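Local coordinates for LacI family sugar-binding transcriptional regulator (Enterococcus faecalis V583, PDB 4RK0), which binds ribose and probably acts as a sugar-responsive, DNA-binding transcriptional regulator of the LacI family, at residues T107-H119 / N139-Y151. Numbering follows the deposited sequence.
Sequences TDDYRGGQLAAKH and NIQQRLKGFCSVY. With RIB (alpha-D-ribofuranose), chain E.
Asp-109 OD1 takes two bonds from Arg-143, whose guanidinium meets it side-on, with OD1 in the guanidinium plane: NE lies 2.9 Å and NH2 3.1 Å from it. The long, extended arginine also reaches the sugar: NH2 shares its hydrogens between the aspartate and ribose O2 and O3, while NH1 donates to O3 and Ile-185 O. The salt bridge makes the aspartate a second-shell residue that helps fix the rotation of the ligand-binding guanidinium. Asn-139 ND2 donates to ribose O1 (2.9 Å) and to a water that probably donates to Asp-109 OD1, bridging the segments.

Both helices belong to one lobe of the periplasmic-binding-protein fold, joined through strand 127-132, and cross at -46° with axes 6.4 Å apart. Gly-113 and Gly-146 suit this crossing because the backbones leave no room for a CB on either; Gly-146 CA approaches Tyr-110 O to 3.3 Å (CA-H...O). With CG anti to the backbone N (chi1 -171°), the Tyr-110 ring, a knob among Gln-142, Lys-145, Gly-146 and Ser-149, turns a face to Gly-146 CA, a CH-pi contact. Gln-114 NE2 donates almost straight (168°) to Ser-149 OG, which donates to Gly-146 O. Small Ala-117 fits its CB over the Phe-147 ring and tightly against Val-150 CG2 (3.4 Å).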
ATOM      1  N   THR A 107      18.417   8.632  -1.429  1.00 23.35           N
ATOM      2  CA  THR A 107      19.033   7.353  -1.280  1.00 31.32           C
ATOM      3  C   THR A 107      19.943   7.183  -2.476  1.00 29.65           C
ATOM      4  O   THR A 107      19.840   7.925  -3.475  1.00 34.28           O
ATOM      5  CB  THR A 107      18.022   6.203  -1.158  1.00 32.29           C
ATOM      6  OG1 THR A 107      17.357   6.034  -2.408  1.00 35.50           O
ATOM      7  CG2 THR A 107      17.010   6.488  -0.088  1.00 33.17           C
ATOM      8  N   ASP A 108      20.842   6.216  -2.393  1.00 30.58           N
ATOM      9  CA  ASP A 108      21.909   6.152  -3.355  1.00 29.23           C
ATOM     10  C   ASP A 108      21.538   5.406  -4.641  1.00 30.75           C
ATOM     11  O   ASP A 108      21.994   4.304  -4.870  1.00 28.18           O
ATOM     12  CB  ASP A 108      23.152   5.538  -2.723  1.00 29.78           C
ATOM     13  CG  ASP A 108      24.421   5.860  -3.515  1.00 40.38           C
ATOM     14  OD1 ASP A 108      24.361   6.213  -4.734  1.00 33.84           O
ATOM     15  OD2 ASP A 108      25.493   5.748  -2.901  1.00 51.23           O
ATOM     16  N   ASP A 109      20.756   6.061  -5.490  1.00 28.35           N
ATOM     17  CA  ASP A 109      20.214   5.452  -6.706  1.00 31.92           C
ATOM     18  C   ASP A 109      21.294   5.004  -7.664  1.00 28.88           C
ATOM     19  O   ASP A 109      21.210   3.954  -8.301  1.00 30.14           O
ATOM     20  CB  ASP A 109      19.267   6.441  -7.408  1.00 25.99           C
ATOM     21  CG  ASP A 109      18.047   6.758  -6.571  1.00 32.21           C
ATOM     22  OD1 ASP A 109      17.153   5.893  -6.442  1.00 28.11           O
ATOM     23  OD2 ASP A 109      17.996   7.851  -6.013  1.00 31.19           O
ATOM     24  N   TYR A 110      22.329   5.828  -7.776  1.00 24.87           N
ATOM     25  CA  TYR A 110      23.429   5.509  -8.640  1.00 23.19           C
ATOM     26  C   TYR A 110      24.127   4.230  -8.248  1.00 27.57           C
ATOM     27  O   TYR A 110      24.405   3.379  -9.081  1.00 25.17           O
ATOM     28  CB  TYR A 110      24.427   6.683  -8.602  1.00 28.03           C
ATOM     29  CG  TYR A 110      25.537   6.581  -9.628  1.00 26.41           C
ATOM     30  CD1 TYR A 110      25.360   7.066 -10.923  1.00 28.62           C
ATOM     31  CD2 TYR A 110      26.774   6.067  -9.294  1.00 39.09           C
ATOM     32  CE1 TYR A 110      26.396   7.024 -11.868  1.00 39.62           C
ATOM     33  CE2 TYR A 110      27.806   6.003 -10.229  1.00 36.91           C
ATOM     34  CZ  TYR A 110      27.609   6.479 -11.513  1.00 43.86           C
ATOM     35  OH  TYR A 110      28.628   6.419 -12.441  1.00 45.58           O
ATOM     36  N   ARG A 111      24.452   4.111  -6.972  1.00 28.84           N
ATOM     37  CA  ARG A 111      25.108   2.888  -6.502  1.00 30.89           C
ATOM     38  C   ARG A 111      24.155   1.678  -6.625  1.00 30.09           C
ATOM     39  O   ARG A 111      24.582   0.602  -6.959  1.00 27.25           O
ATOM     40  CB  ARG A 111      25.584   3.069  -5.056  1.00 26.85           C
ATOM     41  CG  ARG A 111      26.250   1.874  -4.386  1.00 50.36           C
ATOM     42  CD  ARG A 111      27.479   1.371  -5.140  1.00 56.63           C
ATOM     43  NE  ARG A 111      28.026   0.146  -4.545  1.00 92.15           N
ATOM     44  CZ  ARG A 111      28.946  -0.634  -5.114  1.00 77.35           C
ATOM     45  NH1 ARG A 111      29.365  -1.729  -4.487  1.00123.38           N
ATOM     46  NH2 ARG A 111      29.449  -0.333  -6.312  1.00 45.23           N
ATOM     47  N   GLY A 112      22.864   1.878  -6.386  1.00 27.85           N
ATOM     48  CA  GLY A 112      21.899   0.761  -6.571  1.00 32.22           C
ATOM     49  C   GLY A 112      21.928   0.218  -7.998  1.00 27.01           C
ATOM     50  O   GLY A 112      21.872  -0.979  -8.227  1.00 26.55           O
ATOM     51  N   GLY A 113      22.022   1.119  -8.975  1.00 24.71           N
ATOM     52  CA  GLY A 113      22.084   0.695 -10.352  1.00 23.36           C
ATOM     53  C   GLY A 113      23.354  -0.075 -10.642  1.00 23.48           C
ATOM     54  O   GLY A 113      23.325  -1.068 -11.377  1.00 25.33           O
ATOM     55  N   GLN A 114      24.464   0.372 -10.044  1.00 27.08           N
ATOM     56  CA  GLN A 114      25.734  -0.354 -10.129  1.00 30.82           C
ATOM     57  C   GLN A 114      25.633  -1.777  -9.551  1.00 25.60           C
ATOM     58  O   GLN A 114      26.113  -2.710 -10.130  1.00 26.60           O
ATOM     59  CB  GLN A 114      26.816   0.411  -9.385  1.00 32.51           C
ATOM     60  CG  GLN A 114      27.273   1.643 -10.118  1.00 34.81           C
ATOM     61  CD  GLN A 114      28.519   2.253  -9.490  1.00 47.65           C
ATOM     62  OE1 GLN A 114      28.762   2.117  -8.295  1.00 36.55           O
ATOM     63  NE2 GLN A 114      29.310   2.938 -10.301  1.00 34.55           N
ATOM     64  N   LEU A 115      24.971  -1.924  -8.408  1.00 28.91           N
ATOM     65  CA  LEU A 115      24.860  -3.240  -7.775  1.00 22.98           C
ATOM     66  C   LEU A 115      24.018  -4.187  -8.600  1.00 28.46           C
ATOM     67  O   LEU A 115      24.330  -5.369  -8.683  1.00 29.86           O
ATOM     68  CB  LEU A 115      24.198  -3.103  -6.417  1.00 28.41           C
ATOM     69  CG  LEU A 115      25.051  -2.484  -5.331  1.00 27.60           C
ATOM     70  CD1 LEU A 115      24.235  -2.221  -4.061  1.00 33.12           C
ATOM     71  CD2 LEU A 115      26.262  -3.343  -5.028  1.00 35.55           C
ATOM     72  N   ALA A 116      22.982  -3.641  -9.237  1.00 25.51           N
ATOM     73  CA  ALA A 116      22.090  -4.425 -10.090  1.00 24.07           C
ATOM     74  C   ALA A 116      22.861  -4.927 -11.296  1.00 29.73           C
ATOM     75  O   ALA A 116      22.839  -6.115 -11.616  1.00 29.95           O
ATOM     76  CB  ALA A 116      20.864  -3.572 -10.484  1.00 24.92           C
ATOM     77  N   ALA A 117      23.575  -4.019 -11.947  1.00 30.13           N
ATOM     78  CA  ALA A 117      24.488  -4.391 -13.021  1.00 27.74           C
ATOM     79  C   ALA A 117      25.512  -5.457 -12.609  1.00 29.76           C
ATOM     80  O   ALA A 117      25.752  -6.363 -13.378  1.00 29.47           O
ATOM     81  CB  ALA A 117      25.206  -3.162 -13.537  1.00 32.99           C
ATOM     82  N   LYS A 118      26.095  -5.334 -11.414  1.00 24.80           N
ATOM     83  CA  LYS A 118      27.158  -6.212 -10.970  1.00 34.24           C
ATOM     84  C   LYS A 118      26.572  -7.573 -10.776  1.00 33.29           C
ATOM     85  O   LYS A 118      27.184  -8.565 -11.088  1.00 28.47           O
ATOM     86  CB  LYS A 118      27.768  -5.786  -9.633  1.00 34.47           C
ATOM     87  CG  LYS A 118      28.841  -4.704  -9.697  1.00 73.53           C
ATOM     88  CD  LYS A 118      29.518  -4.581  -8.333  1.00105.01           C
ATOM     89  CE  LYS A 118      30.275  -3.275  -8.179  1.00106.81           C
ATOM     90  NZ  LYS A 118      31.292  -3.097  -9.252  1.00 80.04           N
ATOM     91  N   HIS A 119      25.374  -7.608 -10.233  1.00 32.59           N
ATOM     92  CA  HIS A 119      24.730  -8.879 -10.040  1.00 29.14           C
ATOM     93  C   HIS A 119      24.472  -9.621 -11.344  1.00 29.57           C
ATOM     94  O   HIS A 119      24.764 -10.826 -11.439  1.00 29.66           O
ATOM     95  CB  HIS A 119      23.430  -8.679  -9.303  1.00 32.43           C
ATOM     96  CG  HIS A 119      22.736  -9.955  -9.045  1.00 33.30           C
ATOM     97  ND1 HIS A 119      23.239 -10.898  -8.183  1.00 32.57           N
ATOM     98  CD2 HIS A 119      21.626 -10.497  -9.600  1.00 32.68           C
ATOM     99  CE1 HIS A 119      22.440 -11.948  -8.177  1.00 38.59           C
ATOM    100  NE2 HIS A 119      21.471 -11.738  -9.046  1.00 32.98           N
ATOM    101  N   ASN A 139      16.016  10.780  -9.719  1.00 26.27           N
ATOM    102  CA  ASN A 139      16.440   9.693  -8.876  1.00 31.80           C
ATOM    103  C   ASN A 139      16.372   8.364  -9.616  1.00 30.00           C
ATOM    104  O   ASN A 139      17.286   7.554  -9.540  1.00 28.04           O
ATOM    105  CB  ASN A 139      15.642   9.693  -7.550  1.00 27.76           C
ATOM    106  CG  ASN A 139      14.147   9.374  -7.729  1.00 45.18           C
ATOM    107  OD1 ASN A 139      13.454   9.880  -8.636  1.00 25.91           O
ATOM    108  ND2 ASN A 139      13.624   8.572  -6.810  1.00 27.62           N
ATOM    109  N   ILE A 140      15.327   8.188 -10.413  1.00 23.87           N
ATOM    110  CA  ILE A 140      15.155   6.958 -11.160  1.00 26.14           C
ATOM    111  C   ILE A 140      16.143   6.889 -12.316  1.00 28.33           C
ATOM    112  O   ILE A 140      16.775   5.858 -12.508  1.00 25.38           O
ATOM    113  CB  ILE A 140      13.704   6.792 -11.628  1.00 28.91           C
ATOM    114  CG1 ILE A 140      12.847   6.536 -10.384  1.00 36.17           C
ATOM    115  CG2 ILE A 140      13.624   5.654 -12.622  1.00 29.18           C
ATOM    116  CD1 ILE A 140      11.357   6.693 -10.578  1.00 34.96           C
ATOM    117  N   GLN A 141      16.343   8.024 -13.000  1.00 29.06           N
ATOM    118  CA  GLN A 141      17.287   8.109 -14.083  1.00 37.78           C
ATOM    119  C   GLN A 141      18.669   7.736 -13.579  1.00 31.75           C
ATOM    120  O   GLN A 141      19.388   7.026 -14.247  1.00 29.23           O
ATOM    121  CB  GLN A 141      17.319   9.532 -14.707  1.00 30.62           C
ATOM    122  CG  GLN A 141      18.017   9.548 -16.068  1.00 44.23           C
ATOM    123  CD  GLN A 141      17.230   8.830 -17.164  1.00 40.71           C
ATOM    124  OE1 GLN A 141      17.774   8.024 -17.932  1.00 37.30           O
ATOM    125  NE2 GLN A 141      15.945   9.120 -17.242  1.00 35.42           N
ATOM    126  N   GLN A 142      19.031   8.202 -12.383  1.00 31.77           N
ATOM    127  CA  GLN A 142      20.311   7.797 -11.791  1.00 41.31           C
ATOM    128  C   GLN A 142      20.532   6.281 -11.675  1.00 25.67           C
ATOM    129  O   GLN A 142      21.669   5.816 -11.684  1.00 28.12           O
ATOM    130  CB  GLN A 142      20.499   8.447 -10.424  1.00 30.50           C
ATOM    131  CG  GLN A 142      20.658   9.959 -10.475  1.00 41.17           C
ATOM    132  CD  GLN A 142      21.972  10.391 -11.111  1.00 53.83           C
ATOM    133  OE1 GLN A 142      22.010  10.864 -12.250  1.00 46.66           O
ATOM    134  NE2 GLN A 142      23.054  10.232 -10.371  1.00 51.05           N
ATOM    135  N   ARG A 143      19.474   5.492 -11.536  1.00 28.36           N
ATOM    136  CA  ARG A 143      19.653   4.051 -11.478  1.00 28.91           C
ATOM    137  C   ARG A 143      20.125   3.504 -12.815  1.00 28.71           C
ATOM    138  O   ARG A 143      20.992   2.623 -12.890  1.00 29.05           O
ATOM    139  CB  ARG A 143      18.348   3.366 -11.091  1.00 22.96           C
ATOM    140  CG  ARG A 143      17.872   3.676  -9.688  1.00 24.62           C
ATOM    141  CD  ARG A 143      16.438   3.235  -9.423  1.00 21.99           C
ATOM    142  NE  ARG A 143      15.918   3.940  -8.258  1.00 23.78           N
ATOM    143  CZ  ARG A 143      14.666   3.913  -7.844  1.00 23.87           C
ATOM    144  NH1 ARG A 143      13.773   3.107  -8.446  1.00 24.80           N
ATOM    145  NH2 ARG A 143      14.315   4.640  -6.788  1.00 25.91           N
ATOM    146  N   LEU A 144      19.547   4.010 -13.898  1.00 28.62           N
ATOM    147  CA  LEU A 144      20.033   3.637 -15.209  1.00 24.46           C
ATOM    148  C   LEU A 144      21.486   4.095 -15.383  1.00 24.68           C
ATOM    149  O   LEU A 144      22.353   3.333 -15.892  1.00 35.43           O
ATOM    150  CB  LEU A 144      19.174   4.279 -16.299  1.00 30.99           C
ATOM    151  CG  LEU A 144      19.734   4.044 -17.707  1.00 39.11           C
ATOM    152  CD1 LEU A 144      19.742   2.571 -18.078  1.00 33.44           C
ATOM    153  CD2 LEU A 144      18.915   4.835 -18.714  1.00 51.40           C
ATOM    154  N   LYS A 145      21.729   5.353 -15.006  1.00 28.75           N
ATOM    155  CA  LYS A 145      23.103   5.936 -15.120  1.00 33.59           C
ATOM    156  C   LYS A 145      24.114   5.093 -14.351  1.00 34.42           C
ATOM    157  O   LYS A 145      25.176   4.751 -14.865  1.00 27.41           O
ATOM    158  CB  LYS A 145      23.112   7.376 -14.610  1.00 34.72           C
ATOM    159  CG  LYS A 145      24.345   8.182 -15.014  1.00 43.62           C
ATOM    160  CD  LYS A 145      23.972   9.599 -15.445  1.00 96.81           C
ATOM    161  CE  LYS A 145      25.125  10.572 -15.264  1.00 98.32           C
ATOM    162  NZ  LYS A 145      25.308  10.921 -13.828  1.00110.02           N
ATOM    163  N   GLY A 146      23.778   4.707 -13.124  1.00 29.99           N
ATOM    164  CA  GLY A 146      24.694   3.842 -12.368  1.00 26.10           C
ATOM    165  C   GLY A 146      24.841   2.482 -13.008  1.00 28.28           C
ATOM    166  O   GLY A 146      25.945   1.917 -13.078  1.00 30.32           O
ATOM    167  N   PHE A 147      23.731   1.934 -13.501  1.00 33.37           N
ATOM    168  CA  PHE A 147      23.764   0.666 -14.212  1.00 27.07           C
ATOM    169  C   PHE A 147      24.754   0.718 -15.394  1.00 39.04           C
ATOM    170  O   PHE A 147      25.620  -0.154 -15.539  1.00 32.73           O
ATOM    171  CB  PHE A 147      22.363   0.306 -14.665  1.00 29.36           C
ATOM    172  CG  PHE A 147      22.232  -1.062 -15.229  1.00 24.31           C
ATOM    173  CD1 PHE A 147      22.485  -1.306 -16.571  1.00 33.32           C
ATOM    174  CD2 PHE A 147      21.853  -2.136 -14.409  1.00 37.87           C
ATOM    175  CE1 PHE A 147      22.373  -2.576 -17.086  1.00 32.94           C
ATOM    176  CE2 PHE A 147      21.722  -3.408 -14.929  1.00 30.46           C
ATOM    177  CZ  PHE A 147      21.990  -3.636 -16.269  1.00 40.95           C
ATOM    178  N   CYS A 148      24.656   1.760 -16.213  1.00 30.05           N
ATOM    179  CA  CYS A 148      25.508   1.849 -17.415  1.00 36.58           C
ATOM    180  C   CYS A 148      26.938   2.302 -17.070  1.00 46.91           C
ATOM    181  O   CYS A 148      27.842   2.163 -17.875  1.00 32.67           O
ATOM    182  CB  CYS A 148      24.868   2.762 -18.453  1.00 34.75           C
ATOM    183  SG  CYS A 148      23.253   2.105 -18.974  1.00 42.05           S
ATOM    184  N   SER A 149      27.156   2.798 -15.857  1.00 32.37           N
ATOM    185  CA  SER A 149      28.512   3.173 -15.430  1.00 33.45           C
ATOM    186  C   SER A 149      29.467   1.965 -15.330  1.00 46.20           C
ATOM    187  O   SER A 149      30.696   2.131 -15.436  1.00 34.71           O
ATOM    188  CB  SER A 149      28.486   3.936 -14.110  1.00 46.26           C
ATOM    189  OG  SER A 149      28.287   3.075 -13.007  1.00 35.67           O
ATOM    190  N   VAL A 150      28.908   0.766 -15.132  1.00 32.53           N
ATOM    191  CA  VAL A 150      29.708  -0.452 -14.940  1.00 35.48           C
ATOM    192  C   VAL A 150      29.389  -1.593 -15.889  1.00 37.91           C
ATOM    193  O   VAL A 150      30.223  -2.481 -16.060  1.00 36.38           O
ATOM    194  CB  VAL A 150      29.586  -1.013 -13.512  1.00 58.05           C
ATOM    195  CG1 VAL A 150      30.112   0.005 -12.516  1.00 58.18           C
ATOM    196  CG2 VAL A 150      28.151  -1.426 -13.196  1.00 44.30           C
ATOM    197  N   TYR A 151      28.218  -1.562 -16.521  1.00 37.64           N
ATOM    198  CA  TYR A 151      27.827  -2.626 -17.455  1.00 44.12           C
ATOM    199  C   TYR A 151      28.220  -2.253 -18.874  1.00 46.70           C
ATOM    200  O   TYR A 151      27.759  -1.239 -19.399  1.00 38.28           O
ATOM    201  CB  TYR A 151      26.327  -2.867 -17.381  1.00 38.00           C
ATOM    202  CG  TYR A 151      25.903  -4.189 -17.986  1.00 35.51           C
ATOM    203  CD1 TYR A 151      25.927  -5.367 -17.234  1.00 38.83           C
ATOM    204  CD2 TYR A 151      25.461  -4.263 -19.283  1.00 37.94           C
ATOM    205  CE1 TYR A 151      25.528  -6.572 -17.785  1.00 46.86           C
ATOM    206  CE2 TYR A 151      25.059  -5.464 -19.838  1.00 31.43           C
ATOM    207  CZ  TYR A 151      25.114  -6.614 -19.087  1.00 33.21           C
ATOM    208  OH  TYR A 151      24.710  -7.783 -19.685  1.00 36.10           O
TER
HETATM  209  O5  RIB E 401       8.936   2.176  -6.243  1.00 29.42           O
HETATM  210  C5  RIB E 401       8.505   3.523  -6.354  1.00 42.42           C
HETATM  211  C4  RIB E 401       9.649   4.245  -6.922  1.00 60.23           C
HETATM  212  O4  RIB E 401       9.371   5.631  -7.251  1.00 31.87           O
HETATM  213  C3  RIB E 401      10.593   4.019  -5.758  1.00 24.60           C
HETATM  214  O3  RIB E 401      11.648   3.261  -6.354  1.00 23.42           O
HETATM  215  C2  RIB E 401      10.854   5.462  -5.316  1.00 23.02           C
HETATM  216  O2  RIB E 401      12.226   5.712  -5.132  1.00 22.43           O
HETATM  217  C1  RIB E 401      10.123   6.394  -6.297  1.00 43.37           C
HETATM  218  O1  RIB E 401      10.973   7.400  -6.821  1.00 33.90           O
HETATM  219  O   HOH W   1      15.441   7.344  -4.807  1.00 39.34           O